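Local structure of cytochrome P450 268A2 Cyp268A2 (6BLD) at residues G339-D342 against H348-R351; T65-I70 against P358-G363; H110-K115 against E239-R244; Q100-M105 against F254-V259. The protein belongs to the cytochrome P450 family of heme-thiolate proteins and holds its heme within a mainly helical fold. One frame throughout, in Å; residues are numbered along the deposited sequence.

Interaction 1. Residues G339-D342 against H348-R351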
# COMPACT_ATOMS: atom_id res chain seq x y z
N GLY A 339 -11.60 -9.09 -1.07
CA GLY A 339 -11.09 -10.16 -1.93
C GLY A 339 -10.19 -11.13 -1.20
O GLY A 339 -10.16 -12.32 -1.53
N ASN A 340 -9.45 -10.66 -0.19
CA ASN A 340 -8.58 -11.53 0.57
C ASN A 340 -9.32 -12.30 1.66
O ASN A 340 -8.72 -13.19 2.28
CB ASN A 340 -7.43 -10.73 1.18
CG ASN A 340 -6.35 -10.41 0.17
OD1 ASN A 340 -6.25 -11.07 -0.87
ND2 ASN A 340 -5.55 -9.39 0.45
N TRP A 341 -10.58 -11.96 1.93
CA TRP A 341 -11.43 -12.74 2.82
C TRP A 341 -12.51 -13.50 2.05
O TRP A 341 -13.49 -13.97 2.64
CB TRP A 341 -12.07 -11.84 3.87
CG TRP A 341 -11.37 -11.90 5.20
CD1 TRP A 341 -11.85 -12.45 6.36
CD2 TRP A 341 -10.06 -11.39 5.51
NE1 TRP A 341 -10.92 -12.31 7.36
CE2 TRP A 341 -9.82 -11.67 6.86
CE3 TRP A 341 -9.08 -10.73 4.76
CZ2 TRP A 341 -8.63 -11.31 7.50
CZ3 TRP A 341 -7.90 -10.37 5.39
CH2 TRP A 341 -7.68 -10.66 6.74
N ASP A 342 -12.35 -13.63 0.73
CA ASP A 342 -13.34 -14.27 -0.12
C ASP A 342 -13.38 -15.77 0.17
O ASP A 342 -12.40 -16.48 -0.09
CB ASP A 342 -13.01 -14.01 -1.59
CG ASP A 342 -14.18 -14.28 -2.51
OD1 ASP A 342 -15.16 -14.91 -2.07
OD2 ASP A 342 -14.11 -13.85 -3.69
N HIS A 348 -11.03 -20.84 5.07
CA HIS A 348 -10.95 -20.16 6.36
C HIS A 348 -10.00 -18.96 6.28
O HIS A 348 -8.94 -18.97 6.92
CB HIS A 348 -10.49 -21.13 7.45
CG HIS A 348 -11.49 -22.20 7.76
ND1 HIS A 348 -12.58 -22.00 8.57
CD2 HIS A 348 -11.55 -23.50 7.36
CE1 HIS A 348 -13.28 -23.12 8.66
NE2 HIS A 348 -12.68 -24.04 7.93
N PRO A 349 -10.35 -17.92 5.53
CA PRO A 349 -9.47 -16.74 5.46
C PRO A 349 -9.42 -15.95 6.75
O PRO A 349 -8.51 -15.13 6.92
CB PRO A 349 -10.07 -15.92 4.31
CG PRO A 349 -11.51 -16.28 4.32
CD PRO A 349 -11.59 -17.73 4.74
N GLU A 350 -10.38 -16.16 7.66
CA GLU A 350 -10.38 -15.45 8.93
C GLU A 350 -9.33 -15.98 9.90
O GLU A 350 -9.10 -15.35 10.94
CB GLU A 350 -11.76 -15.54 9.58
CG GLU A 350 -12.07 -16.88 10.23
CD GLU A 350 -12.45 -17.95 9.22
OE1 GLU A 350 -12.71 -17.60 8.05
OE2 GLU A 350 -12.49 -19.14 9.60
N ARG A 351 -8.70 -17.11 9.60
CA ARG A 351 -7.67 -17.69 10.44
C ARG A 351 -6.31 -17.54 9.77
O ARG A 351 -6.18 -17.73 8.55
CB ARG A 351 -7.95 -19.16 10.73
CG ARG A 351 -9.16 -19.40 11.61
CD ARG A 351 -9.33 -20.87 11.94
NE ARG A 351 -8.25 -21.38 12.79
CZ ARG A 351 -8.16 -21.17 14.09
NH1 ARG A 351 -9.07 -20.44 14.72
NH2 ARG A 351 -7.14 -21.68 14.78
O HOH W 1 -10.38 -12.37 10.31
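The meander of the cytochrome P450 fold, the irregular chain leading from helix 336-339 toward the heme-binding loop, folds back on itself where W341 meets P349 and E350. Both segments are type I beta turns, G339-D342 and H348-R351, and they are closest at W341 and P349, whose CA atoms are 5.2 Å apart. P349 packs its CB and CG on the first turn: P349 CG lies 3.5 Å from W341 O, and P349 CB lies 3.7 Å from N340 O. Beyond it, P349 O sits over one face of the indole, 3.6 Å above the plane and offset toward the rim, while E350 CA approaches W341 NE1 obliquely at 3.6 Å. P349 O also accepts a hydrogen bond from R303 of helix 290-305, and the same arginine makes a cation-pi contact with W341, tying both turns to that helix. W341 NE1 donates in the ring plane to a water at 3.0 Å, which bonds weakly to E350 O. The E350 chain starts between its backbone N and carbonyl carbon (chi1 77°) and bends again at chi2, which carries OE2 back to H348: ND1 donates to its syn lone pair at 3.0 Å, with OE2 in the imidazole plane. As in other P450s, the meander here packs against the arginine of the K helix E-x-x-R motif, R303.

Interaction 2. Residues T65-I70 against P358-G363. With HEM (protoporphyrin IX containing Fe), chain B.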
# COMPACT_ATOMS: atom_id res chain seq x y z
N THR A 65 -16.17 -6.79 -4.76
CA THR A 65 -15.85 -7.43 -3.49
C THR A 65 -15.26 -8.83 -3.62
O THR A 65 -14.56 -9.26 -2.69
CB THR A 65 -17.11 -7.51 -2.61
OG1 THR A 65 -18.14 -8.19 -3.33
CG2 THR A 65 -17.58 -6.11 -2.23
N ARG A 66 -15.51 -9.53 -4.72
CA ARG A 66 -15.00 -10.88 -4.89
C ARG A 66 -13.60 -10.86 -5.48
O ARG A 66 -13.26 -10.00 -6.29
CB ARG A 66 -15.94 -11.70 -5.78
CG ARG A 66 -17.19 -12.18 -5.07
CD ARG A 66 -18.03 -13.09 -5.96
NE ARG A 66 -19.25 -13.52 -5.29
CZ ARG A 66 -20.26 -14.14 -5.90
NH1 ARG A 66 -20.18 -14.41 -7.20
NH2 ARG A 66 -21.33 -14.50 -5.22
N ARG A 67 -12.78 -11.84 -5.07
CA ARG A 67 -11.39 -11.88 -5.51
C ARG A 67 -11.29 -12.06 -7.02
O ARG A 67 -10.50 -11.38 -7.68
CB ARG A 67 -10.64 -12.99 -4.78
CG ARG A 67 -9.16 -13.06 -5.14
CD ARG A 67 -8.74 -14.49 -5.45
NE ARG A 67 -7.51 -14.52 -6.23
CZ ARG A 67 -7.44 -14.92 -7.50
NH1 ARG A 67 -8.53 -15.32 -8.14
NH2 ARG A 67 -6.27 -14.91 -8.13
N ALA A 68 -12.09 -12.98 -7.58
CA ALA A 68 -12.03 -13.22 -9.02
C ALA A 68 -12.39 -11.97 -9.81
O ALA A 68 -11.77 -11.67 -10.84
CB ALA A 68 -12.96 -14.37 -9.39
N ASP A 69 -13.38 -11.21 -9.34
CA ASP A 69 -13.76 -9.99 -10.05
C ASP A 69 -12.70 -8.90 -9.89
O ASP A 69 -12.50 -8.10 -10.81
CB ASP A 69 -15.12 -9.49 -9.54
CG ASP A 69 -16.26 -10.40 -9.95
OD1 ASP A 69 -16.17 -11.02 -11.03
OD2 ASP A 69 -17.25 -10.49 -9.20
N ILE A 70 -12.03 -8.86 -8.74
CA ILE A 70 -10.93 -7.91 -8.54
C ILE A 70 -9.80 -8.21 -9.52
O ILE A 70 -9.20 -7.29 -10.10
CB ILE A 70 -10.46 -7.95 -7.08
CG1 ILE A 70 -11.48 -7.26 -6.18
CG2 ILE A 70 -9.08 -7.32 -6.93
CD1 ILE A 70 -11.16 -7.35 -4.71
N PRO A 358 -2.18 -23.08 -2.33
CA PRO A 358 -1.77 -21.77 -2.85
C PRO A 358 -2.34 -20.60 -2.05
O PRO A 358 -3.26 -20.79 -1.26
CB PRO A 358 -2.33 -21.77 -4.27
CG PRO A 358 -3.55 -22.62 -4.18
CD PRO A 358 -3.22 -23.70 -3.17
N ASN A 359 -1.78 -19.41 -2.26
CA ASN A 359 -2.23 -18.19 -1.60
C ASN A 359 -2.45 -17.13 -2.67
O ASN A 359 -1.62 -16.23 -2.85
CB ASN A 359 -1.23 -17.72 -0.55
CG ASN A 359 -1.85 -16.79 0.47
OD1 ASN A 359 -2.94 -16.25 0.26
ND2 ASN A 359 -1.17 -16.61 1.60
N PRO A 360 -3.57 -17.20 -3.40
CA PRO A 360 -3.86 -16.23 -4.47
C PRO A 360 -4.40 -14.90 -3.95
O PRO A 360 -5.39 -14.37 -4.46
CB PRO A 360 -4.89 -16.98 -5.33
CG PRO A 360 -5.64 -17.80 -4.33
CD PRO A 360 -4.65 -18.19 -3.25
N HIS A 361 -3.75 -14.36 -2.93
CA HIS A 361 -4.18 -13.11 -2.34
C HIS A 361 -3.96 -11.95 -3.30
O HIS A 361 -3.14 -12.02 -4.22
CB HIS A 361 -3.44 -12.85 -1.02
CG HIS A 361 -1.98 -12.60 -1.20
ND1 HIS A 361 -1.46 -11.37 -1.52
CD2 HIS A 361 -0.91 -13.43 -1.09
CE1 HIS A 361 -0.15 -11.44 -1.61
NE2 HIS A 361 0.21 -12.69 -1.35
N VAL A 362 -4.70 -10.87 -3.07
CA VAL A 362 -4.58 -9.67 -3.89
C VAL A 362 -4.02 -8.53 -3.05
O VAL A 362 -4.42 -7.37 -3.20
CB VAL A 362 -5.93 -9.28 -4.52
CG1 VAL A 362 -6.29 -10.24 -5.65
CG2 VAL A 362 -7.03 -9.25 -3.47
N GLY A 363 -3.10 -8.86 -2.14
CA GLY A 363 -2.46 -7.82 -1.35
C GLY A 363 -1.62 -6.88 -2.19
O GLY A 363 -1.56 -5.68 -1.93
CHA HEM B . 1.76 -0.69 -6.89
CHB HEM B . 6.13 0.47 -5.12
CHC HEM B . 5.39 -2.50 -1.35
CHD HEM B . 0.74 -2.92 -2.71
C1A HEM B . 3.01 -0.12 -6.75
C2A HEM B . 3.63 0.81 -7.67
C3A HEM B . 4.84 1.13 -7.18
C4A HEM B . 5.02 0.41 -5.93
CMA HEM B . 5.86 2.09 -7.83
CAA HEM B . 3.02 1.33 -8.98
CBA HEM B . 3.26 0.29 -10.07
CGA HEM B . 2.52 0.68 -11.33
O1A HEM B . 2.86 0.15 -12.42
O2A HEM B . 1.58 1.52 -11.24
C1B HEM B . 6.34 -0.28 -3.98
C2B HEM B . 7.58 -0.37 -3.26
C3B HEM B . 7.41 -1.19 -2.22
C4B HEM B . 6.02 -1.65 -2.23
CMB HEM B . 8.91 0.34 -3.62
CAB HEM B . 8.54 -1.52 -1.22
CBB HEM B . 8.41 -2.42 -0.24
C1C HEM B . 4.06 -2.88 -1.39
C2C HEM B . 3.40 -3.79 -0.47
C3C HEM B . 2.11 -3.89 -0.85
C4C HEM B . 1.93 -3.07 -2.02
CMC HEM B . 4.11 -4.46 0.73
CAC HEM B . 0.95 -4.72 -0.25
CBC HEM B . 1.12 -5.67 0.68
C1D HEM B . 0.60 -2.37 -3.96
C2D HEM B . -0.61 -2.34 -4.76
C3D HEM B . -0.33 -1.73 -5.91
C4D HEM B . 1.07 -1.35 -5.89
CMD HEM B . -1.97 -2.93 -4.32
CAD HEM B . -1.33 -1.47 -7.07
CBD HEM B . -1.50 -2.76 -7.87
CGD HEM B . -2.50 -2.57 -8.98
O1D HEM B . -2.79 -3.56 -9.70
O2D HEM B . -3.02 -1.43 -9.15
NA HEM B . 3.88 -0.34 -5.70
NB HEM B . 5.41 -1.07 -3.33
NC HEM B . 3.13 -2.46 -2.32
ND HEM B . 1.60 -1.76 -4.69
FE HEM B . 3.57 -1.61 -4.12
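Just upstream of the P450 heme-binding loop, R67 at the start of helix 67-75 grips P360. R67 NE donates to P360 O at 2.8 Å with an N-H...O angle of 152°. The donor lies in the carbonyl plane, with a C=O...N angle of 149°, although the oxygen is somewhat tilted from the guanidinium plane. R67 CG stands anti to its backbone N (chi1 -177°), and the bend at chi2 leads the chain across the proline at about a right angle, with NH2 3.7 Å from P360 CB. P360 centres an inverse gamma turn. Below this polar bond the contact becomes apolar: V362 CG1 lies 4.1 Å from R67 CG and 4.2 Å from I70 CG2, so the valine packs against the same helix face one turn on. R66 holds the N-cap position, and D342 OD2 accepts from R67 N in the first turn. On the loop side, G363 N donates to H361 ND1 at 3.1 Å in the imidazole plane, while H361 NE2 bonds E299 of helix 290-305, fixing the ring at both nitrogens. The chain thus reaches the cofactor, with G363 O 3.2 Å from heme atom CAC.

Interaction 3. Residues H110-K115 against E239-R244. With HEM (protoporphyrin IX containing Fe), chain B.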
# COMPACT_ATOMS: atom_id res chain seq x y z
N HIS A 110 2.46 4.93 -19.15
CA HIS A 110 2.79 4.10 -18.00
C HIS A 110 3.93 3.14 -18.32
O HIS A 110 4.82 2.91 -17.49
CB HIS A 110 1.57 3.32 -17.52
CG HIS A 110 1.90 2.22 -16.55
ND1 HIS A 110 2.16 0.93 -16.96
CD2 HIS A 110 2.02 2.23 -15.20
CE1 HIS A 110 2.43 0.19 -15.90
NE2 HIS A 110 2.35 0.95 -14.82
N THR A 111 3.93 2.58 -19.53
CA THR A 111 5.00 1.68 -19.93
C THR A 111 6.33 2.42 -20.03
O THR A 111 7.38 1.87 -19.67
CB THR A 111 4.66 1.00 -21.26
OG1 THR A 111 3.24 0.77 -21.33
CG2 THR A 111 5.39 -0.33 -21.39
N LYS A 112 6.30 3.66 -20.52
CA LYS A 112 7.53 4.45 -20.64
C LYS A 112 8.14 4.72 -19.27
O LYS A 112 9.33 4.49 -19.05
CB LYS A 112 7.23 5.77 -21.35
CG LYS A 112 6.91 5.65 -22.83
CD LYS A 112 6.42 6.99 -23.37
CE LYS A 112 6.32 6.98 -24.88
NZ LYS A 112 5.59 8.17 -25.39
N LEU A 113 7.33 5.21 -18.33
CA LEU A 113 7.87 5.66 -17.05
C LEU A 113 8.27 4.50 -16.16
O LEU A 113 9.33 4.54 -15.52
CB LEU A 113 6.85 6.56 -16.35
CG LEU A 113 6.52 7.87 -17.08
CD1 LEU A 113 5.73 8.81 -16.19
CD2 LEU A 113 7.79 8.54 -17.59
N ARG A 114 7.44 3.45 -16.10
CA ARG A 114 7.78 2.29 -15.27
C ARG A 114 9.07 1.64 -15.72
O ARG A 114 9.86 1.16 -14.89
CB ARG A 114 6.63 1.29 -15.27
CG ARG A 114 6.97 -0.06 -14.65
CD ARG A 114 5.76 -0.71 -13.98
NE ARG A 114 6.09 -2.03 -13.45
CZ ARG A 114 5.32 -2.71 -12.60
NH1 ARG A 114 4.16 -2.20 -12.18
NH2 ARG A 114 5.70 -3.90 -12.17
N LYS A 115 9.33 1.62 -17.04
CA LYS A 115 10.55 1.01 -17.55
C LYS A 115 11.80 1.71 -17.05
O LYS A 115 12.86 1.09 -16.93
CB LYS A 115 10.52 1.01 -19.08
CG LYS A 115 11.73 0.38 -19.75
CD LYS A 115 11.91 -1.07 -19.33
CE LYS A 115 13.15 -1.68 -19.96
NZ LYS A 115 13.36 -3.08 -19.53
N GLU A 239 16.49 9.80 -21.06
CA GLU A 239 15.94 10.55 -22.18
C GLU A 239 14.62 9.91 -22.58
O GLU A 239 14.60 8.81 -23.14
CB GLU A 239 16.92 10.59 -23.35
CG GLU A 239 17.02 11.94 -24.05
CD GLU A 239 17.81 12.95 -23.24
OE1 GLU A 239 17.80 14.15 -23.61
OE2 GLU A 239 18.45 12.56 -22.24
N VAL A 240 13.52 10.60 -22.29
CA VAL A 240 12.18 10.13 -22.61
C VAL A 240 11.64 11.01 -23.72
O VAL A 240 11.40 12.21 -23.52
CB VAL A 240 11.25 10.15 -21.39
CG1 VAL A 240 9.92 9.50 -21.72
CG2 VAL A 240 11.91 9.44 -20.21
N ASP A 241 11.45 10.42 -24.91
CA ASP A 241 10.94 11.14 -26.08
C ASP A 241 11.86 12.31 -26.46
O ASP A 241 11.40 13.39 -26.81
CB ASP A 241 9.51 11.62 -25.86
CG ASP A 241 8.57 10.50 -25.48
OD1 ASP A 241 7.38 10.77 -25.20
OD2 ASP A 241 9.02 9.33 -25.47
N GLY A 242 13.17 12.08 -26.38
CA GLY A 242 14.13 13.08 -26.78
C GLY A 242 14.37 14.19 -25.78
O GLY A 242 14.89 15.24 -26.16
N ASP A 243 14.02 13.99 -24.52
CA ASP A 243 14.21 15.01 -23.51
C ASP A 243 14.14 14.37 -22.13
O ASP A 243 13.47 13.36 -21.94
CB ASP A 243 13.17 16.13 -23.63
CG ASP A 243 13.59 17.40 -22.92
OD1 ASP A 243 14.77 17.50 -22.52
OD2 ASP A 243 12.74 18.30 -22.76
N ARG A 244 14.84 14.98 -21.18
CA ARG A 244 14.76 14.51 -19.80
C ARG A 244 13.39 14.82 -19.22
O ARG A 244 12.68 15.72 -19.68
CB ARG A 244 15.85 15.16 -18.95
CG ARG A 244 15.68 16.66 -18.81
CD ARG A 244 16.10 17.16 -17.44
NE ARG A 244 15.96 18.61 -17.30
CZ ARG A 244 16.64 19.51 -18.00
NH1 ARG A 244 16.43 20.80 -17.78
NH2 ARG A 244 17.55 19.14 -18.89
CHA HEM B . 1.76 -0.69 -6.89
CHB HEM B . 6.13 0.47 -5.12
CHC HEM B . 5.39 -2.50 -1.35
CHD HEM B . 0.74 -2.92 -2.71
C1A HEM B . 3.01 -0.12 -6.75
C2A HEM B . 3.63 0.81 -7.67
C3A HEM B . 4.84 1.13 -7.18
C4A HEM B . 5.02 0.41 -5.93
CMA HEM B . 5.86 2.09 -7.83
CAA HEM B . 3.02 1.33 -8.98
CBA HEM B . 3.26 0.29 -10.07
CGA HEM B . 2.52 0.68 -11.33
O1A HEM B . 2.86 0.15 -12.42
O2A HEM B . 1.58 1.52 -11.24
C1B HEM B . 6.34 -0.28 -3.98
C2B HEM B . 7.58 -0.37 -3.26
C3B HEM B . 7.41 -1.19 -2.22
C4B HEM B . 6.02 -1.65 -2.23
CMB HEM B . 8.91 0.34 -3.62
CAB HEM B . 8.54 -1.52 -1.22
CBB HEM B . 8.41 -2.42 -0.24
C1C HEM B . 4.06 -2.88 -1.39
C2C HEM B . 3.40 -3.79 -0.47
C3C HEM B . 2.11 -3.89 -0.85
C4C HEM B . 1.93 -3.07 -2.02
CMC HEM B . 4.11 -4.46 0.73
CAC HEM B . 0.95 -4.72 -0.25
CBC HEM B . 1.12 -5.67 0.68
C1D HEM B . 0.60 -2.37 -3.96
C2D HEM B . -0.61 -2.34 -4.76
C3D HEM B . -0.33 -1.73 -5.91
C4D HEM B . 1.07 -1.35 -5.89
CMD HEM B . -1.97 -2.93 -4.32
CAD HEM B . -1.33 -1.47 -7.07
CBD HEM B . -1.50 -2.76 -7.87
CGD HEM B . -2.50 -2.57 -8.98
O1D HEM B . -2.79 -3.56 -9.70
O2D HEM B . -3.02 -1.43 -9.15
NA HEM B . 3.88 -0.34 -5.70
NB HEM B . 5.41 -1.07 -3.33
NC HEM B . 3.13 -2.46 -2.32
ND HEM B . 1.60 -1.76 -4.69
FE HEM B . 3.57 -1.61 -4.12
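K112 stretches out from helix 109-117 to overlap the carboxylate of D241, the two side chains crossing at about a right angle. Its NZ forms a salt bridge with D241 OD1 at 3.2 Å, approaching on the syn side but 17° out of the carboxylate plane. Less closely, D241 OD2 is 3.6 Å from both K112 NZ and K112 CE. Extended beyond CG, the lysine reaches across to a loop whose closest CA, that of V240, is 7.6 Å from K112 CA. The left-handed backbone angles of D241 and G242 fit a type I' turn, with D243 N to V240 O a weak bond and V240 N to D243 O closing the hairpin pair. Both charged partners touch crystal neighbours, so this surface bridge may owe some of its geometry to the lattice.

The other side of the helix faces the heme. H110 NE2 donates to propionate oxygen O1A at 2.6 Å, nearly straight at 176°, and R114 NH1 reaches the same O1A at 2.7 Å with an angle of 152°. R114 CB lies over one face of the H110 ring, toward its rim, and NH1 also donates to F371 O. Two donors converging on one oxygen probably stabilise the negative propionate. This histidine and arginine, one helical turn apart, form the H-x-x-x-R pattern by which helix C of many bacterial P450s holds a heme propionate.

Interaction 4. Residues Q100-M105 against F254-V259. With HEM (protoporphyrin IX containing Fe), chain B; DXJ ((3E,5E)-6,10-dimethylundeca-3,5,9-trien-2-one), chain C.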
# COMPACT_ATOMS: atom_id res chain seq x y z
N GLN A 100 0.72 10.91 -7.84
CA GLN A 100 0.31 9.63 -8.40
C GLN A 100 1.35 9.04 -9.35
O GLN A 100 1.60 7.83 -9.32
CB GLN A 100 -1.04 9.78 -9.10
CG GLN A 100 -2.18 10.20 -8.19
CD GLN A 100 -2.40 9.24 -7.03
OE1 GLN A 100 -3.05 8.21 -7.17
NE2 GLN A 100 -1.84 9.59 -5.87
N SER A 101 1.95 9.88 -10.19
CA SER A 101 2.97 9.45 -11.17
C SER A 101 2.34 8.39 -12.08
O SER A 101 1.16 8.51 -12.44
CB SER A 101 4.23 9.02 -10.45
OG SER A 101 5.24 8.65 -11.37
N PHE A 102 3.08 7.35 -12.46
CA PHE A 102 2.54 6.37 -13.40
C PHE A 102 1.56 5.39 -12.75
O PHE A 102 1.02 4.53 -13.46
CB PHE A 102 3.67 5.60 -14.09
CG PHE A 102 4.57 4.84 -13.15
CD1 PHE A 102 4.20 3.59 -12.66
CD2 PHE A 102 5.80 5.35 -12.79
CE1 PHE A 102 5.03 2.89 -11.81
CE2 PHE A 102 6.64 4.65 -11.94
CZ PHE A 102 6.25 3.42 -11.45
N LEU A 103 1.33 5.48 -11.44
CA LEU A 103 0.29 4.67 -10.83
C LEU A 103 -1.07 5.00 -11.42
O LEU A 103 -1.88 4.10 -11.70
CB LEU A 103 0.28 4.87 -9.31
CG LEU A 103 -0.85 4.18 -8.55
CD1 LEU A 103 -0.60 2.68 -8.44
CD2 LEU A 103 -1.02 4.79 -7.16
N ALA A 104 -1.35 6.28 -11.63
CA ALA A 104 -2.59 6.74 -12.25
C ALA A 104 -2.38 7.05 -13.73
O ALA A 104 -2.77 8.11 -14.23
CB ALA A 104 -3.14 7.95 -11.51
N MET A 105 -1.75 6.12 -14.45
CA MET A 105 -1.45 6.30 -15.86
C MET A 105 -1.72 5.00 -16.60
O MET A 105 -1.57 3.91 -16.04
CB MET A 105 0.01 6.72 -16.09
CG MET A 105 0.31 8.17 -15.73
SD MET A 105 1.98 8.64 -16.23
CE MET A 105 2.18 10.18 -15.33
N PHE A 254 8.84 10.46 -7.07
CA PHE A 254 9.47 10.40 -5.75
C PHE A 254 8.42 10.27 -4.65
O PHE A 254 8.61 9.51 -3.69
CB PHE A 254 10.34 11.64 -5.52
CG PHE A 254 11.09 11.61 -4.22
CD1 PHE A 254 12.26 10.89 -4.10
CD2 PHE A 254 10.62 12.31 -3.12
CE1 PHE A 254 12.96 10.87 -2.90
CE2 PHE A 254 11.31 12.29 -1.92
CZ PHE A 254 12.48 11.57 -1.81
N VAL A 255 7.31 10.99 -4.78
CA VAL A 255 6.21 10.85 -3.82
C VAL A 255 5.60 9.46 -3.92
O VAL A 255 5.40 8.79 -2.90
CB VAL A 255 5.16 11.95 -4.05
CG1 VAL A 255 3.98 11.76 -3.10
CG2 VAL A 255 5.78 13.33 -3.88
N LEU A 256 5.30 9.02 -5.14
CA LEU A 256 4.77 7.67 -5.32
C LEU A 256 5.69 6.63 -4.71
O LEU A 256 5.24 5.74 -3.97
CB LEU A 256 4.56 7.40 -6.81
CG LEU A 256 4.24 5.97 -7.22
CD1 LEU A 256 3.00 5.44 -6.51
CD2 LEU A 256 4.13 5.83 -8.73
N LEU A 257 7.00 6.75 -4.97
CA LEU A 257 7.95 5.78 -4.44
C LEU A 257 8.06 5.86 -2.92
O LEU A 257 8.14 4.83 -2.24
CB LEU A 257 9.32 5.99 -5.08
CG LEU A 257 10.45 5.01 -4.76
CD1 LEU A 257 9.99 3.59 -5.00
CD2 LEU A 257 11.64 5.34 -5.63
N ALA A 258 8.03 7.08 -2.37
CA ALA A 258 8.13 7.25 -0.93
C ALA A 258 6.90 6.69 -0.21
O ALA A 258 7.02 6.04 0.83
CB ALA A 258 8.33 8.72 -0.58
N VAL A 259 5.71 6.93 -0.77
CA VAL A 259 4.49 6.49 -0.09
C VAL A 259 4.32 4.99 -0.22
O VAL A 259 4.11 4.29 0.78
CB VAL A 259 3.27 7.24 -0.66
CG1 VAL A 259 1.99 6.67 -0.08
CG2 VAL A 259 3.37 8.73 -0.35
CHA HEM B . 1.76 -0.69 -6.89
CHB HEM B . 6.13 0.47 -5.12
CHC HEM B . 5.39 -2.50 -1.35
CHD HEM B . 0.74 -2.92 -2.71
C1A HEM B . 3.01 -0.12 -6.75
C2A HEM B . 3.63 0.81 -7.67
C3A HEM B . 4.84 1.13 -7.18
C4A HEM B . 5.02 0.41 -5.93
CMA HEM B . 5.86 2.09 -7.83
CAA HEM B . 3.02 1.33 -8.98
CBA HEM B . 3.26 0.29 -10.07
CGA HEM B . 2.52 0.68 -11.33
O1A HEM B . 2.86 0.15 -12.42
O2A HEM B . 1.58 1.52 -11.24
C1B HEM B . 6.34 -0.28 -3.98
C2B HEM B . 7.58 -0.37 -3.26
C3B HEM B . 7.41 -1.19 -2.22
C4B HEM B . 6.02 -1.65 -2.23
CMB HEM B . 8.91 0.34 -3.62
CAB HEM B . 8.54 -1.52 -1.22
CBB HEM B . 8.41 -2.42 -0.24
C1C HEM B . 4.06 -2.88 -1.39
C2C HEM B . 3.40 -3.79 -0.47
C3C HEM B . 2.11 -3.89 -0.85
C4C HEM B . 1.93 -3.07 -2.02
CMC HEM B . 4.11 -4.46 0.73
CAC HEM B . 0.95 -4.72 -0.25
CBC HEM B . 1.12 -5.67 0.68
C1D HEM B . 0.60 -2.37 -3.96
C2D HEM B . -0.61 -2.34 -4.76
C3D HEM B . -0.33 -1.73 -5.91
C4D HEM B . 1.07 -1.35 -5.89
CMD HEM B . -1.97 -2.93 -4.32
CAD HEM B . -1.33 -1.47 -7.07
CBD HEM B . -1.50 -2.76 -7.87
CGD HEM B . -2.50 -2.57 -8.98
O1D HEM B . -2.79 -3.56 -9.70
O2D HEM B . -3.02 -1.43 -9.15
NA HEM B . 3.88 -0.34 -5.70
NB HEM B . 5.41 -1.07 -3.33
NC HEM B . 3.13 -2.46 -2.32
ND HEM B . 1.60 -1.76 -4.69
FE HEM B . 3.57 -1.61 -4.12
C10 DXJ C . -0.90 9.70 -2.38
C13 DXJ C . -2.88 12.52 -0.70
C01 DXJ C . 0.47 1.34 -3.61
C02 DXJ C . 0.41 2.71 -2.95
C03 DXJ C . 0.60 3.79 -3.68
C04 DXJ C . 0.14 2.83 -1.45
C05 DXJ C . 0.55 5.18 -3.05
C06 DXJ C . -0.32 6.15 -3.85
C07 DXJ C . -0.13 7.61 -3.44
C08 DXJ C . -1.08 8.24 -2.79
C09 DXJ C . 1.17 8.33 -3.80
C11 DXJ C . -1.94 10.39 -1.95
C12 DXJ C . -1.79 11.85 -1.53
O14 DXJ C . -0.83 12.46 -1.86
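L256 of the long helix 247-278 of the P450 fold drives its CD2 methyl into the curve of the loop Q100-M105, and almost all of the contact gathers there. CD2 lies 3.3 Å from Q100 O and 3.6 Å from S101 CB. The same methyl sits 4.2 Å from the centroid of the F102 ring and only 8° off its normal, a CH-pi contact over the face. The other methyl, CD1, packs at 3.9 Å on L103 CB. F102 takes the first torsion that places CG between its backbone N and carbonyl carbon (chi1 60°), and its edge meets the heme propionate, with CE1 3.4 Å from CGA.

Away from L256 the fit slackens. V255 and F254 barely meet the loop, and the partly exposed A104 and M105 make no contact with F254-V259. Toward the pocket the ligand DXJ comes between the segments: L103 CD2 is 3.6 Å from its C06, V259 CG1 is 3.6 Å from its C05, and the Q100 side chain packs against its carbon chain. Loop and helix thus form facing walls around the ligand, beside the heme. Farther out, F254 packs against helices 160-170 and 201-225, while F102 and M105 rest on helix 109-117, so the contact is wedged into the helical body of the fold.

How the interactions relate
Interaction 4 is the buried core contact, made of van der Waals and CH-pi packing without hydrogen bonds between its segments, whereas interaction 3 is a surface salt bridge. Interaction 1 is partly buried packing with a water between W341 and E350, and interaction 2 combines packing with one direct hydrogen bond. These two adjoin: N340 OD1 bonds V362 N, and with D342 the meander turn holds both halves of interaction 2. Interactions 3 and 4 also touch, through L113 on F102 and M105. The two pairs flank the heme: interaction 2 reaches it by backbone G363, interaction 3 by hydrogen bonds to a propionate, and interaction 4 by carbon packing. Interactions 1 and 3 have centres about 39 Å apart.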